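Long-range contacts in cellobiose 2-epimerase (Spirochaeta thermophila DSM 6192, PDB 5ZIG), which probably catalyses the reversible epimerization of cellobiose to 4-O-beta-D-glucopyranosyl-D-mannose: residues L7-L11 and L338-C342; A83-Y87 and L129-H133; M217-I221 and S264-Y269; P230-L234 and P283-E287. All blocks are in the same frame, centred on the assembly; numbering follows the deposited sequence.

Overall arrangement
The chain starts in helix 7-31, and contact 1 closes the longest loop by bringing the beginning of that first helix against helix 336-352, late in the chain. The other three contacts nest inside this loop. Contact 2 comes first, tying helix 77-94 to helix 119-136, and it closes before contacts 3 and 4 open. Contacts 3 and 4 cross: 217-221 on helix 211-228 meets helix 251-269, then the loop after helix 211-228 reaches on to helix 275-294. Contacts 2 and 4 lie on opposite sides of the chain's centre, about 35 Å apart between centres, whereas contacts 3 and 4 are neighbours, their centres about 18 Å apart.

Contact 1 of 4, residues L7-L11 and L338-C342; sequences LRPTL and LDHAC
L7, L338 and C342 supply most of the surface that helices 7-31 and 336-352 bury here. L7 reaches across with both methyls, each used differently. CD1 lies against L338, 3.9 Å from L338 CB and equally near the CD1 methyl of that leucine. CD2 turns to C342, 4.1 Å from the sulfur SG, and it also meets the D339 side chain at about a right angle, where OD1 is 4.0 Å from L7 CD2. D339 thus borders the apolar patch by a van der Waals contact.

C342 holds its SG beside its own backbone N (chi1 -60°), which aims the sulfur at helix 7-31 and into a group of three methyls: L7 CD2, T10 CG2 at 4.1 Å from SG, and L11 CD2 at 4.2 Å from SG. T10 offers its methyl, CG2 lying anti to its backbone N, while OG1 makes a weak hydrogen bond to T6 O. L338, the third main contributor, also meets L11, with CD1 to CD1 at 4.2 Å, and both leucines continue onto I400 of helix 384-402.

The segment axes run roughly parallel, 33° apart, and are separated by 11.4 Å, a distance bridged by the leucines and the cysteine sulfur. Cohesion across this pair is therefore apolar, methyl against methyl and methyl against sulfur, so shape and exclusion of water rather than directional bonding hold the first helix to helix 336-352.

Contact 2 of 4, residues A83-Y87 and L129-H133; sequences AGNAY and LAAYH
The aromatic pair Y87 and Y132 dominates this buried meeting of helices 77-94 and 119-136. The two rings form an offset stack, with centroids 4.4 Å apart and planes tilted by 25°. The overlap is off-centre: Y132 CE2 sits over one face of the Y87 ring, toward its rim, and comes to 3.3 Å from Y87 CG, a close fit. Both side chains leave their helices with CG anti to the backbone N (chi1 174° for Y87), an orientation that sends each ring toward the facing helix.

A CH-pi contact reinforces the stack. Y87 CB stands over the face of Y132, 4.0 Å from the ring centroid, so the beta carbon and the ring of Y87 both lie against the Y132 ring.

The remaining contacts are of the van der Waals kind. L129 approaches Y87 at the ring edge, in the ring plane, with CD2 3.5 Å from Y87 CE1. A83 puts its CB 3.9 Å from Y132 CE1, and the Y132 hydroxyl runs on to G84, where OH is 3.6 Å from CA. The far end of Y132 thus lies close to the backbone of helix 77-94 at G84.

The polar tip of Y87 points beyond the pair: OH is hydrogen-bonded to E140. Around the cluster, A141 of helix 139-156 touches Y87, L129 and Y132, while L64 and S68 of helix 57-73 pack on Y132; the stack is thus wedged where four helices converge.

Contact 3 of 4, residues M217-I221 and S264-Y269; sequences MEHLI and SVELLY
M217 stretches from helix 211-228 across to S264, L267 and L268 of helix 251-269, and it can be followed atom by atom. Its CB already lies 4.1 Å from L268 CD1. From there CG carries the chain on to SD, which passes the same methyl at a similar distance, after which the chain bends (chi3 73°) and turns CE toward helix 251-269. CE does most of the touching: it is 3.6 Å from L268 CD1, 3.8 Å from S264 CB and 4.0 Å from L267 CD1, so one methyl touches three residues of that helix.

One turn on, I221 meets L268 tip to tip. Its CD1 comes to 3.4 Å from L268 CD2, tighter than usual for two methyls, and its CG1 rests 4.1 Å from V265 CG2. L268 is thus held on two sides, CD1 by the methionine and CD2 by the isoleucine, with E218 CG 3.8 Å from L268 CD2. Cutting I221 back to an alanine removes CG1 and CD1 and would probably open a gap between L268 and V265, leaving the L268 side chain freer to shift. The S264 hydroxyl is engaged inside its own helix by L261 O.

The two segments run at 131° to each other, their axes 10.6 Å apart. Such interlocking of obliquely antiparallel neighbouring helices through apolar side chains is what builds the wall of an alpha/alpha barrel, the fold of this epimerase family.

Contact 4 of 4, residues P230-L234 and P283-E287; sequences PSSHL and PVMEE
A surface contact of mixed polar and apolar character joins S232 and H233, in the loop between helix 211-228 and strand 237-238, to V284 and E287 on helix 275-294. The backbones come close, with S232 CA and V284 CA 4.4 Å apart. S232 contributes most: its OG, set between its backbone N and carbonyl carbon (chi1 78°), donates a hydrogen bond to E287 OE2. The modelled length of 2.4 Å from OG to OE2 is very short and its exact value should be taken with caution.

E287 bends at chi2 (-97°), curling its carboxylate over the loop. There OE2 also lies 3.2 Å from H233 NE2, with ring and carboxylate planes 59° apart; the other ring nitrogen, ND1, is hydrogen-bonded to D254 OD2, a bond that is likely to restrict the turn of the imidazole. Next to the polar atoms, V284 CG2 presses on the S232 backbone, 3.4 Å from its O and 3.5 Å from its CA, while S231 O comes to 3.9 Å from the same methyl.

With an alanine in place of E287 the S232 hydroxyl would probably lose its carboxylate mate, and a gap would be likely to open beside H233. R290 offers E287 a long and weak ion pair. The chemistry suggests that the loop meets the helix through one hydrogen bond, its modelled length doubtful, and through the valine methyl against the S232 backbone.

Contact 1 of 4, residues L7-L11 and L338-C342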
loop_
_atom_site.group_PDB
_atom_site.type_symbol
_atom_site.label_atom_id
_atom_site.label_comp_id
_atom_site.label_asym_id
_atom_site.label_seq_id
_atom_site.Cartn_x
_atom_site.Cartn_y
_atom_site.Cartn_z
ATOM N N LEU A 7 -8.287 9.070 26.502
ATOM C CA LEU A 7 -7.605 8.486 25.361
ATOM C C LEU A 7 -6.091 8.577 25.486
ATOM O O LEU A 7 -5.378 7.842 24.782
ATOM C CB LEU A 7 -8.077 9.164 24.070
ATOM C CG LEU A 7 -9.254 8.432 23.413
ATOM C CD1 LEU A 7 -9.888 9.266 22.289
ATOM C CD2 LEU A 7 -8.796 7.060 22.893
ATOM N N ARG A 8 -5.585 9.430 26.389
ATOM C CA ARG A 8 -4.148 9.699 26.390
ATOM C C ARG A 8 -3.328 8.493 26.836
ATOM O O ARG A 8 -2.379 8.123 26.122
ATOM C CB ARG A 8 -3.844 10.956 27.213
ATOM C CG ARG A 8 -3.750 12.178 26.331
ATOM C CD ARG A 8 -3.313 13.432 27.047
ATOM N NE ARG A 8 -3.255 14.519 26.084
ATOM C CZ ARG A 8 -2.150 14.902 25.453
ATOM N NH1 ARG A 8 -0.995 14.287 25.688
ATOM N NH2 ARG A 8 -2.199 15.910 24.592
ATOM N N PRO A 9 -3.626 7.824 27.956
ATOM C CA PRO A 9 -2.849 6.611 28.266
ATOM C C PRO A 9 -3.031 5.493 27.238
ATOM O O PRO A 9 -2.079 4.746 26.986
ATOM C CB PRO A 9 -3.343 6.214 29.672
ATOM C CG PRO A 9 -4.599 6.980 29.896
ATOM C CD PRO A 9 -4.545 8.195 29.048
ATOM N N THR A 10 -4.215 5.357 26.632
ATOM C CA THR A 10 -4.411 4.362 25.577
ATOM C C THR A 10 -3.501 4.633 24.377
ATOM O O THR A 10 -2.891 3.708 23.824
ATOM C CB THR A 10 -5.875 4.355 25.131
ATOM O OG1 THR A 10 -6.722 4.600 26.263
ATOM C CG2 THR A 10 -6.253 3.025 24.488
ATOM N N LEU A 11 -3.401 5.902 23.960
ATOM C CA LEU A 11 -2.571 6.229 22.806
ATOM C C LEU A 11 -1.097 5.990 23.107
ATOM O O LEU A 11 -0.367 5.461 22.260
ATOM C CB LEU A 11 -2.812 7.680 22.376
ATOM C CG LEU A 11 -4.203 7.985 21.813
ATOM C CD1 LEU A 11 -4.362 9.483 21.530
ATOM C CD2 LEU A 11 -4.479 7.169 20.545
ATOM N N LEU A 338 -10.628 7.822 16.853
ATOM C CA LEU A 338 -9.551 7.230 17.639
ATOM C C LEU A 338 -10.017 5.966 18.362
ATOM O O LEU A 338 -9.252 5.002 18.482
ATOM C CB LEU A 338 -9.006 8.251 18.640
ATOM C CG LEU A 338 -8.289 9.478 18.068
ATOM C CD1 LEU A 338 -7.767 10.397 19.167
ATOM C CD2 LEU A 338 -7.158 9.047 17.119
ATOM N N ASP A 339 -11.258 5.963 18.871
ATOM C CA ASP A 339 -11.826 4.749 19.452
ATOM C C ASP A 339 -11.737 3.597 18.458
ATOM O O ASP A 339 -11.345 2.472 18.806
ATOM C CB ASP A 339 -13.293 4.972 19.852
ATOM C CG ASP A 339 -13.469 5.985 20.991
ATOM O OD1 ASP A 339 -12.561 6.117 21.830
ATOM O OD2 ASP A 339 -14.523 6.655 21.044
ATOM N N HIS A 340 -12.090 3.884 17.210
ATOM C CA HIS A 340 -12.079 2.883 16.158
ATOM C C HIS A 340 -10.661 2.373 15.905
ATOM O O HIS A 340 -10.408 1.166 15.955
ATOM C CB HIS A 340 -12.725 3.491 14.904
ATOM C CG HIS A 340 -14.204 3.737 15.052
ATOM N ND1 HIS A 340 -15.038 2.889 15.758
ATOM C CD2 HIS A 340 -14.996 4.731 14.583
ATOM C CE1 HIS A 340 -16.279 3.345 15.704
ATOM N NE2 HIS A 340 -16.281 4.460 14.993
ATOM N N ALA A 341 -9.713 3.288 15.670
ATOM C CA ALA A 341 -8.309 2.909 15.517
ATOM C C ALA A 341 -7.844 2.011 16.662
ATOM O O ALA A 341 -7.303 0.925 16.435
ATOM C CB ALA A 341 -7.427 4.151 15.446
ATOM N N CYS A 342 -8.014 2.474 17.903
ATOM C CA CYS A 342 -7.663 1.651 19.056
ATOM C C CYS A 342 -8.317 0.276 18.968
ATOM O O CYS A 342 -7.662 -0.740 19.213
ATOM C CB CYS A 342 -8.056 2.355 20.365
ATOM S SG CYS A 342 -7.280 4.004 20.682
#

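Contact 2 of 4, residues A83-Y87 and L129-H133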
loop_
_atom_site.group_PDB
_atom_site.type_symbol
_atom_site.label_atom_id
_atom_site.label_comp_id
_atom_site.label_asym_id
_atom_site.label_seq_id
_atom_site.Cartn_x
_atom_site.Cartn_y
_atom_site.Cartn_z
ATOM N N ALA A 83 18.019 -2.994 2.664
ATOM C CA ALA A 83 17.550 -2.118 1.600
ATOM C C ALA A 83 18.457 -2.232 0.376
ATOM O O ALA A 83 17.977 -2.416 -0.745
ATOM C CB ALA A 83 17.469 -0.680 2.099
ATOM N N GLY A 84 19.771 -2.130 0.581
ATOM C CA GLY A 84 20.704 -2.313 -0.520
ATOM C C GLY A 84 20.537 -3.657 -1.198
ATOM O O GLY A 84 20.631 -3.759 -2.425
ATOM N N ASN A 85 20.277 -4.709 -0.409
ATOM C CA ASN A 85 20.037 -6.023 -0.994
ATOM C C ASN A 85 18.803 -5.992 -1.872
ATOM O O ASN A 85 18.819 -6.477 -3.009
ATOM C CB ASN A 85 19.887 -7.092 0.094
ATOM C CG ASN A 85 19.488 -8.448 -0.479
ATOM O OD1 ASN A 85 19.881 -8.808 -1.596
ATOM N ND2 ASN A 85 18.704 -9.203 0.273
ATOM N N ALA A 86 17.708 -5.438 -1.353
ATOM C CA ALA A 86 16.501 -5.367 -2.161
ATOM C C ALA A 86 16.704 -4.465 -3.367
ATOM O O ALA A 86 16.127 -4.711 -4.435
ATOM C CB ALA A 86 15.331 -4.882 -1.314
ATOM N N TYR A 87 17.543 -3.444 -3.232
ATOM C CA TYR A 87 17.746 -2.516 -4.342
ATOM C C TYR A 87 18.524 -3.182 -5.477
ATOM O O TYR A 87 18.109 -3.120 -6.637
ATOM C CB TYR A 87 18.467 -1.267 -3.848
ATOM C CG TYR A 87 18.866 -0.293 -4.939
ATOM C CD1 TYR A 87 17.921 0.497 -5.583
ATOM C CD2 TYR A 87 20.192 -0.171 -5.317
ATOM C CE1 TYR A 87 18.290 1.378 -6.554
ATOM C CE2 TYR A 87 20.575 0.701 -6.305
ATOM C CZ TYR A 87 19.624 1.474 -6.918
ATOM O OH TYR A 87 20.021 2.347 -7.900
ATOM N N LEU A 129 11.868 3.281 -4.883
ATOM C CA LEU A 129 13.146 3.869 -5.275
ATOM C C LEU A 129 13.314 5.266 -4.710
ATOM O O LEU A 129 14.435 5.674 -4.386
ATOM C CB LEU A 129 13.266 3.914 -6.799
ATOM C CG LEU A 129 13.608 2.593 -7.486
ATOM C CD1 LEU A 129 13.014 2.576 -8.894
ATOM C CD2 LEU A 129 15.113 2.395 -7.532
ATOM N N ALA A 130 12.216 6.016 -4.608
ATOM C CA ALA A 130 12.259 7.323 -3.973
ATOM C C ALA A 130 12.609 7.190 -2.495
ATOM O O ALA A 130 13.461 7.926 -1.982
ATOM C CB ALA A 130 10.913 8.031 -4.162
ATOM N N ALA A 131 11.996 6.218 -1.813
ATOM C CA ALA A 131 12.339 5.966 -0.420
ATOM C C ALA A 131 13.806 5.597 -0.281
ATOM O O ALA A 131 14.499 6.098 0.613
ATOM C CB ALA A 131 11.441 4.864 0.138
ATOM N N TYR A 132 14.305 4.737 -1.183
ATOM C CA TYR A 132 15.697 4.312 -1.115
ATOM C C TYR A 132 16.635 5.488 -1.318
ATOM O O TYR A 132 17.667 5.595 -0.645
ATOM C CB TYR A 132 15.980 3.232 -2.159
ATOM C CG TYR A 132 17.380 2.676 -2.035
ATOM C CD1 TYR A 132 17.782 2.101 -0.849
ATOM C CD2 TYR A 132 18.313 2.771 -3.070
ATOM C CE1 TYR A 132 19.036 1.617 -0.679
ATOM C CE2 TYR A 132 19.612 2.257 -2.908
ATOM C CZ TYR A 132 19.949 1.678 -1.692
ATOM O OH TYR A 132 21.191 1.141 -1.429
ATOM N N HIS A 133 16.308 6.365 -2.262
ATOM C CA HIS A 133 17.142 7.537 -2.505
ATOM C C HIS A 133 17.265 8.386 -1.242
ATOM O O HIS A 133 18.377 8.723 -0.811
ATOM C CB HIS A 133 16.566 8.345 -3.668
ATOM C CG HIS A 133 17.186 9.694 -3.820
ATOM N ND1 HIS A 133 18.389 9.885 -4.461
ATOM C CD2 HIS A 133 16.782 10.916 -3.402
ATOM C CE1 HIS A 133 18.697 11.171 -4.436
ATOM N NE2 HIS A 133 17.735 11.819 -3.808
#

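Contact 3 of 4, residues M217-I221 and S264-Y269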
loop_
_atom_site.group_PDB
_atom_site.type_symbol
_atom_site.label_atom_id
_atom_site.label_comp_id
_atom_site.label_asym_id
_atom_site.label_seq_id
_atom_site.Cartn_x
_atom_site.Cartn_y
_atom_site.Cartn_z
ATOM N N MET A 217 -0.502 14.225 -10.198
ATOM C CA MET A 217 -1.304 14.055 -8.981
ATOM C C MET A 217 -2.671 14.723 -9.110
ATOM O O MET A 217 -3.700 14.113 -8.804
ATOM C CB MET A 217 -0.546 14.607 -7.771
ATOM C CG MET A 217 0.631 13.736 -7.349
ATOM S SD MET A 217 1.759 14.573 -6.216
ATOM C CE MET A 217 0.819 14.603 -4.666
ATOM N N GLU A 218 -2.701 15.973 -9.575
ATOM C CA GLU A 218 -3.967 16.643 -9.856
ATOM C C GLU A 218 -4.854 15.792 -10.753
ATOM O O GLU A 218 -6.009 15.517 -10.420
ATOM C CB GLU A 218 -3.702 17.997 -10.518
ATOM C CG GLU A 218 -2.838 18.971 -9.699
ATOM C CD GLU A 218 -2.800 20.378 -10.311
ATOM O OE1 GLU A 218 -2.421 20.486 -11.496
ATOM O OE2 GLU A 218 -3.093 21.370 -9.615
ATOM N N HIS A 219 -4.312 15.368 -11.905
ATOM C CA HIS A 219 -5.062 14.496 -12.801
ATOM C C HIS A 219 -5.659 13.313 -12.040
ATOM O O HIS A 219 -6.850 13.008 -12.171
ATOM C CB HIS A 219 -4.153 13.981 -13.917
ATOM C CG HIS A 219 -4.840 13.044 -14.855
ATOM N ND1 HIS A 219 -5.976 13.393 -15.555
ATOM C CD2 HIS A 219 -4.549 11.775 -15.219
ATOM C CE1 HIS A 219 -6.353 12.377 -16.314
ATOM N NE2 HIS A 219 -5.504 11.383 -16.129
ATOM N N LEU A 220 -4.833 12.640 -11.232
ATOM C CA LEU A 220 -5.293 11.455 -10.500
ATOM C C LEU A 220 -6.423 11.801 -9.537
ATOM O O LEU A 220 -7.384 11.034 -9.393
ATOM C CB LEU A 220 -4.114 10.809 -9.762
ATOM C CG LEU A 220 -3.261 9.912 -10.671
ATOM C CD1 LEU A 220 -1.886 9.626 -10.111
ATOM C CD2 LEU A 220 -4.003 8.615 -10.989
ATOM N N ILE A 221 -6.334 12.960 -8.878
ATOM C CA ILE A 221 -7.382 13.348 -7.935
ATOM C C ILE A 221 -8.711 13.516 -8.661
ATOM O O ILE A 221 -9.759 13.071 -8.175
ATOM C CB ILE A 221 -6.976 14.620 -7.158
ATOM C CG1 ILE A 221 -5.863 14.288 -6.164
ATOM C CG2 ILE A 221 -8.150 15.149 -6.367
ATOM C CD1 ILE A 221 -4.690 15.202 -6.197
ATOM N N SER A 264 -2.075 13.299 -0.720
ATOM C CA SER A 264 -1.826 13.982 -1.986
ATOM C C SER A 264 -2.415 15.392 -1.993
ATOM O O SER A 264 -1.765 16.343 -2.455
ATOM C CB SER A 264 -2.379 13.151 -3.142
ATOM O OG SER A 264 -3.761 12.909 -2.971
ATOM N N VAL A 265 -3.645 15.551 -1.487
ATOM C CA VAL A 265 -4.294 16.867 -1.481
ATOM C C VAL A 265 -3.656 17.785 -0.438
ATOM O O VAL A 265 -3.645 19.018 -0.600
ATOM C CB VAL A 265 -5.818 16.723 -1.293
ATOM C CG1 VAL A 265 -6.525 18.107 -1.140
ATOM C CG2 VAL A 265 -6.426 16.003 -2.458
ATOM N N GLU A 266 -3.073 17.216 0.618
ATOM C CA GLU A 266 -2.253 18.014 1.521
ATOM C C GLU A 266 -0.956 18.464 0.844
ATOM O O GLU A 266 -0.555 19.630 0.965
ATOM C CB GLU A 266 -1.963 17.226 2.801
ATOM C CG GLU A 266 -1.281 18.056 3.883
ATOM C CD GLU A 266 -1.551 17.535 5.295
ATOM O OE1 GLU A 266 -0.938 18.066 6.245
ATOM O OE2 GLU A 266 -2.378 16.609 5.461
ATOM N N LEU A 267 -0.290 17.566 0.112
ATOM C CA LEU A 267 0.902 17.991 -0.610
ATOM C C LEU A 267 0.576 19.072 -1.633
ATOM O O LEU A 267 1.423 19.921 -1.932
ATOM C CB LEU A 267 1.559 16.791 -1.294
ATOM C CG LEU A 267 2.349 15.846 -0.397
ATOM C CD1 LEU A 267 2.699 14.594 -1.189
ATOM C CD2 LEU A 267 3.602 16.540 0.151
ATOM N N LEU A 268 -0.639 19.067 -2.181
ATOM C CA LEU A 268 -0.981 20.055 -3.199
ATOM C C LEU A 268 -1.388 21.396 -2.581
ATOM O O LEU A 268 -0.939 22.458 -3.031
ATOM C CB LEU A 268 -2.097 19.507 -4.097
ATOM C CG LEU A 268 -1.759 18.840 -5.439
ATOM C CD1 LEU A 268 -0.634 17.843 -5.315
ATOM C CD2 LEU A 268 -2.978 18.148 -5.944
ATOM N N TYR A 269 -2.243 21.380 -1.562
ATOM C CA TYR A 269 -2.803 22.617 -1.027
ATOM C C TYR A 269 -2.479 22.871 0.435
ATOM O O TYR A 269 -2.944 23.875 0.976
ATOM C CB TYR A 269 -4.326 22.637 -1.194
ATOM C CG TYR A 269 -4.777 22.321 -2.584
ATOM C CD1 TYR A 269 -4.598 23.234 -3.622
ATOM C CD2 TYR A 269 -5.382 21.105 -2.872
ATOM C CE1 TYR A 269 -5.016 22.937 -4.907
ATOM C CE2 TYR A 269 -5.803 20.801 -4.148
ATOM C CZ TYR A 269 -5.621 21.720 -5.166
ATOM O OH TYR A 269 -6.043 21.409 -6.443
#

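Contact 4 of 4, residues P230-L234 and P283-E287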
loop_
_atom_site.group_PDB
_atom_site.type_symbol
_atom_site.label_atom_id
_atom_site.label_comp_id
_atom_site.label_asym_id
_atom_site.label_seq_id
_atom_site.Cartn_x
_atom_site.Cartn_y
_atom_site.Cartn_z
ATOM N N PRO A 230 -16.933 8.598 -6.810
ATOM C CA PRO A 230 -17.887 9.725 -6.846
ATOM C C PRO A 230 -18.760 9.798 -5.612
ATOM O O PRO A 230 -19.027 10.896 -5.106
ATOM C CB PRO A 230 -18.709 9.453 -8.115
ATOM C CG PRO A 230 -18.654 7.936 -8.277
ATOM C CD PRO A 230 -17.284 7.536 -7.780
ATOM N N SER A 231 -19.203 8.647 -5.110
ATOM C CA SER A 231 -20.101 8.564 -3.970
ATOM C C SER A 231 -19.280 8.194 -2.718
ATOM O O SER A 231 -18.296 8.886 -2.444
ATOM C CB SER A 231 -21.247 7.607 -4.284
ATOM O OG SER A 231 -20.842 6.267 -4.061
ATOM N N SER A 232 -19.623 7.129 -1.989
ATOM C CA SER A 232 -18.955 6.800 -0.732
ATOM C C SER A 232 -18.189 5.484 -0.768
ATOM O O SER A 232 -17.621 5.084 0.261
ATOM C CB SER A 232 -19.967 6.767 0.420
ATOM O OG SER A 232 -20.721 5.568 0.424
ATOM N N HIS A 233 -18.143 4.809 -1.910
ATOM C CA HIS A 233 -17.281 3.654 -2.102
ATOM C C HIS A 233 -16.503 3.812 -3.399
ATOM O O HIS A 233 -16.965 4.438 -4.358
ATOM C CB HIS A 233 -18.084 2.355 -2.118
ATOM C CG HIS A 233 -18.904 2.146 -0.882
ATOM N ND1 HIS A 233 -18.392 1.569 0.260
ATOM C CD2 HIS A 233 -20.197 2.447 -0.607
ATOM C CE1 HIS A 233 -19.336 1.516 1.185
ATOM N NE2 HIS A 233 -20.439 2.044 0.684
ATOM N N LEU A 234 -15.305 3.246 -3.410
ATOM C CA LEU A 234 -14.458 3.282 -4.584
ATOM C C LEU A 234 -14.862 2.145 -5.502
ATOM O O LEU A 234 -14.778 0.976 -5.105
ATOM C CB LEU A 234 -12.996 3.134 -4.200
ATOM C CG LEU A 234 -12.194 4.353 -3.815
ATOM C CD1 LEU A 234 -12.843 5.035 -2.610
ATOM C CD2 LEU A 234 -10.799 3.861 -3.507
ATOM N N PRO A 283 -18.061 11.117 4.030
ATOM C CA PRO A 283 -19.000 9.989 3.978
ATOM C C PRO A 283 -18.338 8.652 3.689
ATOM O O PRO A 283 -18.869 7.625 4.114
ATOM C CB PRO A 283 -19.972 10.396 2.865
ATOM C CG PRO A 283 -19.217 11.340 2.048
ATOM C CD PRO A 283 -18.375 12.112 2.990
ATOM N N VAL A 284 -17.211 8.628 2.973
ATOM C CA VAL A 284 -16.465 7.381 2.810
ATOM C C VAL A 284 -15.969 6.900 4.168
ATOM O O VAL A 284 -16.066 5.714 4.502
ATOM C CB VAL A 284 -15.309 7.582 1.808
ATOM C CG1 VAL A 284 -14.431 6.328 1.693
ATOM C CG2 VAL A 284 -15.853 7.949 0.443
ATOM N N MET A 285 -15.464 7.824 4.982
ATOM C CA MET A 285 -14.991 7.488 6.320
ATOM C C MET A 285 -16.133 7.046 7.229
ATOM O O MET A 285 -15.988 6.075 7.983
ATOM C CB MET A 285 -14.274 8.690 6.933
ATOM C CG MET A 285 -12.796 8.759 6.650
ATOM S SD MET A 285 -11.957 7.223 7.075
ATOM C CE MET A 285 -12.600 6.862 8.709
ATOM N N GLU A 286 -17.266 7.759 7.176
ATOM C CA GLU A 286 -18.435 7.387 7.971
ATOM C C GLU A 286 -18.961 6.008 7.586
ATOM O O GLU A 286 -19.361 5.226 8.457
ATOM C CB GLU A 286 -19.531 8.445 7.823
ATOM C CG GLU A 286 -19.320 9.634 8.721
ATOM C CD GLU A 286 -19.880 10.944 8.155
ATOM O OE1 GLU A 286 -20.151 11.032 6.927
ATOM O OE2 GLU A 286 -20.023 11.895 8.958
ATOM N N GLU A 287 -18.972 5.693 6.285
ATOM C CA GLU A 287 -19.329 4.347 5.836
ATOM C C GLU A 287 -18.422 3.285 6.451
ATOM O O GLU A 287 -18.873 2.178 6.764
ATOM C CB GLU A 287 -19.242 4.269 4.312
ATOM C CG GLU A 287 -20.305 5.035 3.571
ATOM C CD GLU A 287 -21.444 4.148 3.152
ATOM O OE1 GLU A 287 -21.732 3.178 3.888
ATOM O OE2 GLU A 287 -22.036 4.416 2.083
#